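Local atomic coordinates of TetR family transcriptional repressor LfrR (Mycobacterium smegmatis, PDB entry 2V57), a protein that represses transcription of the lfrRA efflux-pump operon by binding directly to the promoter region upstream of its own gene. Residues Leu63-Ile75 against Ser95-Tyr107. Numbering follows the deposited sequence.
With SO4 (sulfate ion), chain G.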
ATOM      1  N   LEU B  63      -2.147   1.449 -17.416  1.00 18.22           N
ATOM      2  CA  LEU B  63      -1.091   0.626 -16.832  1.00 14.82           C
ATOM      3  C   LEU B  63      -1.698  -0.232 -15.725  1.00 14.92           C
ATOM      4  O   LEU B  63      -1.412  -1.430 -15.612  1.00 15.94           O
ATOM      5  CB  LEU B  63       0.011   1.520 -16.248  1.00 16.00           C
ATOM      6  CG  LEU B  63       1.157   0.875 -15.452  1.00 21.21           C
ATOM      7  CD1 LEU B  63       2.014   0.049 -16.358  1.00 21.15           C
ATOM      8  CD2 LEU B  63       2.015   1.937 -14.750  1.00 29.64           C
ATOM      9  N   ALA B  64      -2.544   0.395 -14.910  1.00 17.66           N
ATOM     10  CA  ALA B  64      -3.189  -0.298 -13.795  1.00 18.45           C
ATOM     11  C   ALA B  64      -4.078  -1.439 -14.303  1.00 16.58           C
ATOM     12  O   ALA B  64      -4.016  -2.564 -13.792  1.00 19.46           O
ATOM     13  CB  ALA B  64      -3.975   0.703 -12.908  1.00 14.69           C
ATOM     14  N   ARG B  65      -4.911  -1.166 -15.305  1.00 15.33           N
ATOM     15  CA  ARG B  65      -5.606  -2.247 -15.995  1.00 14.36           C
ATOM     16  C   ARG B  65      -4.636  -3.376 -16.446  1.00 20.55           C
ATOM     17  O   ARG B  65      -4.849  -4.556 -16.156  1.00 20.24           O
ATOM     18  CB  ARG B  65      -6.434  -1.713 -17.184  1.00 14.03           C
ATOM     19  CG  ARG B  65      -7.694  -0.905 -16.796  1.00 14.78           C
ATOM     20  CD  ARG B  65      -8.600  -0.709 -18.021  1.00 15.98           C
ATOM     21  NE  ARG B  65      -8.005   0.136 -19.069  1.00 17.86           N
ATOM     22  CZ  ARG B  65      -8.009   1.474 -19.037  1.00 23.05           C
ATOM     23  NH1 ARG B  65      -7.491   2.173 -20.037  1.00 20.44           N
ATOM     24  NH2 ARG B  65      -8.542   2.123 -18.008  1.00 19.34           N
ATOM     25  N   HIS B  66      -3.562  -3.006 -17.134  1.00 13.92           N
ATOM     26  CA  HIS B  66      -2.617  -3.987 -17.663  1.00 15.20           C
ATOM     27  C   HIS B  66      -2.001  -4.854 -16.559  1.00 20.64           C
ATOM     28  O   HIS B  66      -1.960  -6.086 -16.694  1.00 20.98           O
ATOM     29  CB  HIS B  66      -1.524  -3.296 -18.499  1.00 18.60           C
ATOM     30  CG  HIS B  66      -0.512  -4.246 -19.086  1.00 24.36           C
ATOM     31  ND1 HIS B  66      -0.839  -5.209 -20.017  1.00 26.26           N
ATOM     32  CD2 HIS B  66       0.823  -4.359 -18.883  1.00 24.95           C
ATOM     33  CE1 HIS B  66       0.251  -5.882 -20.351  1.00 32.12           C
ATOM     34  NE2 HIS B  66       1.270  -5.385 -19.677  1.00 27.39           N
ATOM     35  N   VAL B  67      -1.552  -4.223 -15.469  1.00 20.35           N
ATOM     36  CA  VAL B  67      -1.019  -4.959 -14.331  1.00 18.45           C
ATOM     37  C   VAL B  67      -2.036  -5.885 -13.672  1.00 18.40           C
ATOM     38  O   VAL B  67      -1.694  -7.015 -13.325  1.00 16.59           O
ATOM     39  CB  VAL B  67      -0.365  -4.027 -13.272  1.00 19.23           C
ATOM     40  CG1 VAL B  67       0.104  -4.837 -12.067  1.00 21.24           C
ATOM     41  CG2 VAL B  67       0.816  -3.276 -13.902  1.00 17.92           C
ATOM     42  N   HIS B  68      -3.270  -5.414 -13.473  1.00 15.68           N
ATOM     43  CA  HIS B  68      -4.330  -6.298 -12.972  1.00 23.84           C
ATOM     44  C   HIS B  68      -4.531  -7.495 -13.912  1.00 22.07           C
ATOM     45  O   HIS B  68      -4.710  -8.635 -13.452  1.00 21.60           O
ATOM     46  CB  HIS B  68      -5.648  -5.543 -12.788  1.00 19.64           C
ATOM     47  CG  HIS B  68      -6.761  -6.396 -12.274  1.00 24.36           C
ATOM     48  ND1 HIS B  68      -6.771  -6.916 -10.998  1.00 20.55           N
ATOM     49  CD2 HIS B  68      -7.894  -6.840 -12.871  1.00 22.48           C
ATOM     50  CE1 HIS B  68      -7.867  -7.630 -10.826  1.00 21.25           C
ATOM     51  NE2 HIS B  68      -8.568  -7.597 -11.947  1.00 24.11           N
ATOM     52  N   ASP B  69      -4.480  -7.244 -15.222  1.00 21.69           N
ATOM     53  CA  ASP B  69      -4.540  -8.326 -16.223  1.00 23.82           C
ATOM     54  C   ASP B  69      -3.404  -9.344 -16.029  1.00 23.91           C
ATOM     55  O   ASP B  69      -3.619 -10.565 -16.089  1.00 21.09           O
ATOM     56  CB  ASP B  69      -4.403  -7.783 -17.649  1.00 28.43           C
ATOM     57  CG  ASP B  69      -5.620  -7.021 -18.132  1.00 30.50           C
ATOM     58  OD1 ASP B  69      -6.732  -7.169 -17.564  1.00 27.91           O
ATOM     59  OD2 ASP B  69      -5.441  -6.270 -19.116  1.00 31.69           O
ATOM     60  N   LEU B  70      -2.189  -8.836 -15.846  1.00 20.18           N
ATOM     61  CA  LEU B  70      -1.022  -9.701 -15.656  1.00 24.09           C
ATOM     62  C   LEU B  70      -1.169 -10.526 -14.395  1.00 20.99           C
ATOM     63  O   LEU B  70      -0.782 -11.697 -14.360  1.00 22.49           O
ATOM     64  CB  LEU B  70       0.244  -8.875 -15.570  1.00 21.61           C
ATOM     65  CG  LEU B  70       0.638  -8.143 -16.847  1.00 24.42           C
ATOM     66  CD1 LEU B  70       1.761  -7.148 -16.553  1.00 32.35           C
ATOM     67  CD2 LEU B  70       1.048  -9.153 -17.882  1.00 21.09           C
ATOM     68  N   SER B  71      -1.733  -9.906 -13.366  1.00 20.34           N
ATOM     69  CA  SER B  71      -1.938 -10.566 -12.083  1.00 22.64           C
ATOM     70  C   SER B  71      -2.879 -11.765 -12.232  1.00 25.54           C
ATOM     71  O   SER B  71      -2.610 -12.864 -11.714  1.00 23.66           O
ATOM     72  CB  SER B  71      -2.493  -9.571 -11.073  1.00 21.09           C
ATOM     73  OG  SER B  71      -2.865 -10.227  -9.885  1.00 21.99           O
ATOM     74  N   ASN B  72      -3.976 -11.549 -12.950  1.00 22.07           N
ATOM     75  CA  ASN B  72      -4.936 -12.615 -13.251  1.00 21.60           C
ATOM     76  C   ASN B  72      -4.338 -13.731 -14.085  1.00 19.01           C
ATOM     77  O   ASN B  72      -4.587 -14.911 -13.828  1.00 26.66           O
ATOM     78  CB  ASN B  72      -6.173 -12.040 -13.963  1.00 20.81           C
ATOM     79  CG  ASN B  72      -7.104 -11.324 -13.008  1.00 28.09           C
ATOM     80  OD1 ASN B  72      -7.195 -11.681 -11.832  1.00 27.41           O
ATOM     81  ND2 ASN B  72      -7.804 -10.308 -13.507  1.00 26.31           N
ATOM     82  N   ALA B  73      -3.562 -13.372 -15.093  1.00 23.40           N
ATOM     83  CA  ALA B  73      -2.957 -14.390 -15.944  1.00 25.75           C
ATOM     84  C   ALA B  73      -1.950 -15.197 -15.130  1.00 26.40           C
ATOM     85  O   ALA B  73      -1.823 -16.411 -15.310  1.00 26.05           O
ATOM     86  CB  ALA B  73      -2.293 -13.765 -17.152  1.00 26.24           C
ATOM     87  N   ALA B  74      -1.251 -14.525 -14.214  1.00 29.58           N
ATOM     88  CA  ALA B  74      -0.212 -15.190 -13.432  1.00 29.39           C
ATOM     89  C   ALA B  74      -0.786 -16.200 -12.438  1.00 30.38           C
ATOM     90  O   ALA B  74      -0.226 -17.281 -12.244  1.00 32.38           O
ATOM     91  CB  ALA B  74       0.656 -14.173 -12.723  1.00 27.80           C
ATOM     92  N   ILE B  75      -1.899 -15.854 -11.808  1.00 26.65           N
ATOM     93  CA  ILE B  75      -2.553 -16.773 -10.881  1.00 26.92           C
ATOM     94  C   ILE B  75      -2.999 -18.025 -11.621  1.00 31.71           C
ATOM     95  O   ILE B  75      -2.885 -19.148 -11.121  1.00 32.31           O
ATOM     96  CB  ILE B  75      -3.787 -16.142 -10.244  1.00 37.03           C
ATOM     97  CG1 ILE B  75      -3.429 -14.799  -9.610  1.00 38.86           C
ATOM     98  CG2 ILE B  75      -4.382 -17.086  -9.210  1.00 40.37           C
ATOM     99  CD1 ILE B  75      -4.615 -14.078  -9.011  1.00 45.62           C
ATOM    100  N   SER B  95       4.168 -16.198  -8.373  1.00 22.84           N
ATOM    101  CA  SER B  95       3.547 -15.637  -9.564  1.00 26.01           C
ATOM    102  C   SER B  95       3.262 -14.148  -9.388  1.00 26.72           C
ATOM    103  O   SER B  95       3.504 -13.364 -10.303  1.00 27.18           O
ATOM    104  CB  SER B  95       2.266 -16.406  -9.935  1.00 26.22           C
ATOM    105  OG  SER B  95       1.127 -15.999  -9.169  1.00 32.43           O
ATOM    106  N   GLN B  96       2.773 -13.758  -8.212  1.00 22.99           N
ATOM    107  CA  GLN B  96       2.510 -12.345  -7.925  1.00 19.14           C
ATOM    108  C   GLN B  96       3.769 -11.542  -7.583  1.00 20.67           C
ATOM    109  O   GLN B  96       3.878 -10.370  -7.953  1.00 24.17           O
ATOM    110  CB  GLN B  96       1.465 -12.197  -6.805  1.00 20.83           C
ATOM    111  CG  GLN B  96       0.184 -12.957  -7.104  1.00 23.21           C
ATOM    112  CD  GLN B  96      -0.528 -12.458  -8.358  1.00 23.70           C
ATOM    113  OE1 GLN B  96      -0.916 -11.295  -8.442  1.00 24.12           O
ATOM    114  NE2 GLN B  96      -0.710 -13.346  -9.331  1.00 22.45           N
ATOM    115  N   LEU B  97       4.713 -12.147  -6.867  1.00 17.04           N
ATOM    116  CA  LEU B  97       5.957 -11.448  -6.570  1.00 21.85           C
ATOM    117  C   LEU B  97       6.656 -11.054  -7.879  1.00 30.13           C
ATOM    118  O   LEU B  97       7.253  -9.975  -7.985  1.00 25.56           O
ATOM    119  CB  LEU B  97       6.888 -12.294  -5.698  1.00 17.27           C
ATOM    120  CG  LEU B  97       8.077 -11.579  -5.058  1.00 22.59           C
ATOM    121  CD1 LEU B  97       7.652 -10.482  -4.075  1.00 29.38           C
ATOM    122  CD2 LEU B  97       9.029 -12.593  -4.376  1.00 28.15           C
ATOM    123  N   ASP B  98       6.547 -11.920  -8.882  1.00 24.39           N
ATOM    124  CA  ASP B  98       7.266 -11.719 -10.131  1.00 30.41           C
ATOM    125  C   ASP B  98       6.680 -10.578 -10.980  1.00 30.03           C
ATOM    126  O   ASP B  98       7.256 -10.195 -11.992  1.00 33.65           O
ATOM    127  CB  ASP B  98       7.334 -13.026 -10.933  1.00 31.55           C
ATOM    128  CG  ASP B  98       8.268 -14.063 -10.299  1.00 36.14           C
ATOM    129  OD1 ASP B  98       9.089 -13.703  -9.427  1.00 34.34           O
ATOM    130  OD2 ASP B  98       8.174 -15.247 -10.675  1.00 39.03           O
ATOM    131  N   LEU B  99       5.547 -10.028 -10.563  1.00 27.03           N
ATOM    132  CA  LEU B  99       4.982  -8.869 -11.244  1.00 24.67           C
ATOM    133  C   LEU B  99       5.889  -7.656 -11.016  1.00 25.25           C
ATOM    134  O   LEU B  99       5.900  -6.729 -11.820  1.00 28.09           O
ATOM    135  CB  LEU B  99       3.558  -8.555 -10.743  1.00 24.40           C
ATOM    136  CG  LEU B  99       2.449  -9.601 -10.936  1.00 30.17           C
ATOM    137  CD1 LEU B  99       1.195  -9.258 -10.132  1.00 32.88           C
ATOM    138  CD2 LEU B  99       2.112  -9.756 -12.415  1.00 31.20           C
ATOM    139  N   GLY B 100       6.624  -7.649  -9.906  1.00 26.68           N
ATOM    140  CA  GLY B 100       7.557  -6.573  -9.628  1.00 28.83           C
ATOM    141  C   GLY B 100       6.948  -5.392  -8.886  1.00 30.45           C
ATOM    142  O   GLY B 100       5.747  -5.356  -8.615  1.00 24.03           O
ATOM    143  N   PRO B 101       7.791  -4.414  -8.540  1.00 31.53           N
ATOM    144  CA  PRO B 101       7.387  -3.280  -7.709  1.00 26.33           C
ATOM    145  C   PRO B 101       6.397  -2.320  -8.366  1.00 26.33           C
ATOM    146  O   PRO B 101       5.951  -1.416  -7.671  1.00 25.05           O
ATOM    147  CB  PRO B 101       8.723  -2.570  -7.424  1.00 33.13           C
ATOM    148  CG  PRO B 101       9.609  -2.990  -8.560  1.00 36.40           C
ATOM    149  CD  PRO B 101       9.244  -4.420  -8.785  1.00 36.10           C
ATOM    150  N   ILE B 102       6.050  -2.482  -9.642  1.00 21.65           N
ATOM    151  CA  ILE B 102       5.028  -1.594 -10.218  1.00 22.18           C
ATOM    152  C   ILE B 102       3.691  -1.790  -9.493  1.00 17.15           C
ATOM    153  O   ILE B 102       2.830  -0.899  -9.451  1.00 22.84           O
ATOM    154  CB  ILE B 102       4.862  -1.776 -11.755  1.00 23.52           C
ATOM    155  CG1 ILE B 102       4.091  -0.587 -12.357  1.00 21.13           C
ATOM    156  CG2 ILE B 102       4.188  -3.109 -12.087  1.00 21.97           C
ATOM    157  CD1 ILE B 102       4.871   0.735 -12.273  1.00 18.97           C
ATOM    158  N   VAL B 103       3.517  -2.959  -8.890  1.00 23.45           N
ATOM    159  CA  VAL B 103       2.302  -3.217  -8.115  1.00 23.74           C
ATOM    160  C   VAL B 103       2.118  -2.213  -6.967  1.00 25.70           C
ATOM    161  O   VAL B 103       0.991  -1.870  -6.626  1.00 29.78           O
ATOM    162  CB  VAL B 103       2.237  -4.684  -7.609  1.00 20.88           C
ATOM    163  CG1 VAL B 103       0.987  -4.913  -6.758  1.00 21.61           C
ATOM    164  CG2 VAL B 103       2.298  -5.649  -8.804  1.00 23.67           C
ATOM    165  N   LEU B 104       3.217  -1.722  -6.395  1.00 21.50           N
ATOM    166  CA  LEU B 104       3.142  -0.689  -5.365  1.00 31.04           C
ATOM    167  C   LEU B 104       2.598   0.604  -5.940  1.00 28.95           C
ATOM    168  O   LEU B 104       1.946   1.401  -5.248  1.00 27.36           O
ATOM    169  CB  LEU B 104       4.528  -0.408  -4.781  1.00 27.41           C
ATOM    170  CG  LEU B 104       5.215  -1.543  -4.018  1.00 27.05           C
ATOM    171  CD1 LEU B 104       6.701  -1.244  -3.895  1.00 29.27           C
ATOM    172  CD2 LEU B 104       4.580  -1.727  -2.641  1.00 22.08           C
ATOM    173  N   PHE B 105       2.896   0.836  -7.209  1.00 23.99           N
ATOM    174  CA  PHE B 105       2.433   2.061  -7.851  1.00 25.45           C
ATOM    175  C   PHE B 105       0.933   1.960  -8.145  1.00 26.85           C
ATOM    176  O   PHE B 105       0.188   2.916  -7.902  1.00 25.55           O
ATOM    177  CB  PHE B 105       3.262   2.351  -9.118  1.00 23.86           C
ATOM    178  CG  PHE B 105       2.945   3.677  -9.797  1.00 23.42           C
ATOM    179  CD1 PHE B 105       3.688   4.809  -9.527  1.00 21.42           C
ATOM    180  CD2 PHE B 105       1.941   3.761 -10.756  1.00 27.64           C
ATOM    181  CE1 PHE B 105       3.424   6.021 -10.172  1.00 18.23           C
ATOM    182  CE2 PHE B 105       1.671   4.969 -11.401  1.00 29.33           C
ATOM    183  CZ  PHE B 105       2.415   6.101 -11.102  1.00 20.12           C
ATOM    184  N   VAL B 106       0.470   0.803  -8.631  1.00 21.33           N
ATOM    185  CA  VAL B 106      -0.920   0.717  -9.092  1.00 22.69           C
ATOM    186  C   VAL B 106      -1.949   0.200  -8.077  1.00 25.24           C
ATOM    187  O   VAL B 106      -3.145   0.366  -8.279  1.00 23.87           O
ATOM    188  CB  VAL B 106      -1.063  -0.091 -10.411  1.00 25.57           C
ATOM    189  CG1 VAL B 106      -0.133   0.488 -11.489  1.00 23.52           C
ATOM    190  CG2 VAL B 106      -0.791  -1.583 -10.175  1.00 26.67           C
ATOM    191  N   TYR B 107      -1.492  -0.404  -6.985  1.00 26.49           N
ATOM    192  CA  TYR B 107      -2.414  -1.037  -6.035  1.00 22.69           C
ATOM    193  C   TYR B 107      -3.573  -0.148  -5.566  1.00 20.15           C
ATOM    194  O   TYR B 107      -4.730  -0.547  -5.647  1.00 21.00           O
ATOM    195  CB  TYR B 107      -1.654  -1.592  -4.825  1.00 22.14           C
ATOM    196  CG  TYR B 107      -2.553  -2.342  -3.862  1.00 30.52           C
ATOM    197  CD1 TYR B 107      -3.017  -3.625  -4.161  1.00 29.75           C
ATOM    198  CD2 TYR B 107      -2.940  -1.771  -2.664  1.00 31.41           C
ATOM    199  CE1 TYR B 107      -3.852  -4.307  -3.289  1.00 32.51           C
ATOM    200  CE2 TYR B 107      -3.766  -2.452  -1.779  1.00 36.03           C
ATOM    201  CZ  TYR B 107      -4.219  -3.718  -2.096  1.00 36.33           C
ATOM    202  OH  TYR B 107      -5.044  -4.393  -1.208  1.00 38.15           O
TER
HETATM  203  S   SO4 G1187      -5.519   0.784 -23.050  1.00 25.53           S
HETATM  204  O1  SO4 G1187      -6.068   0.335 -21.784  1.00 26.42           O
HETATM  205  O2  SO4 G1187      -4.103   0.485 -23.154  1.00 26.85           O
HETATM  206  O3  SO4 G1187      -6.207   0.137 -24.178  1.00 24.12           O
HETATM  207  O4  SO4 G1187      -5.719   2.234 -23.111  1.00 20.84           O
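Ala-64 and Val-106 bring the two segments close at one end, Ala-74 and Ser-95 at the other, with CA atoms 5.3 and 5.4 Å apart. Between these points helix 56-77 of the all-helical TetR fold, the helix that follows the DNA-binding helix-turn-helix, passes the end of helix 85-97, a turn, and short helix 102-106. Segments 63-75 and 102-106 cross at -125°. The turn from Leu-97 to Gly-100 is type I, and Gly-100 leaves the helix with positive phi.

The middle and one end are apolar. Val-67 sits over three residues: its CG2 meets Ile-102 CG2, and its CG1 touches both Val-103 CG2 and Val-106 CG2. Leu-63 and Ile-102 meet tip to tip, CD2 to CD1 at 4.0 Å. Met-24 of helix 11-27 also packs on both, so this end borders the DNA-binding domain. The two methyls of Leu-99 rest on neighbouring residues, CD1 on Ser-71 CB and CD2 on Leu-70 CB.

At the other end the contact turns polar, around the buried pair Ser-71 and Gln-96. Gln-96 bends at chi2 (-62°), which carries its amide to Ser-71. Ser-71 OG donates to Gln-96 OE1 at 2.6 Å. Gln-96 NE2 also donates to Ser-95 OG, which is hydrogen-bonded to Val-92 O as well. Gln-96 NE2 donates to Ser-71 O at 3.1 Å, nearly straight at 163°, and Ser-71 O also accepts from Ile-75 N.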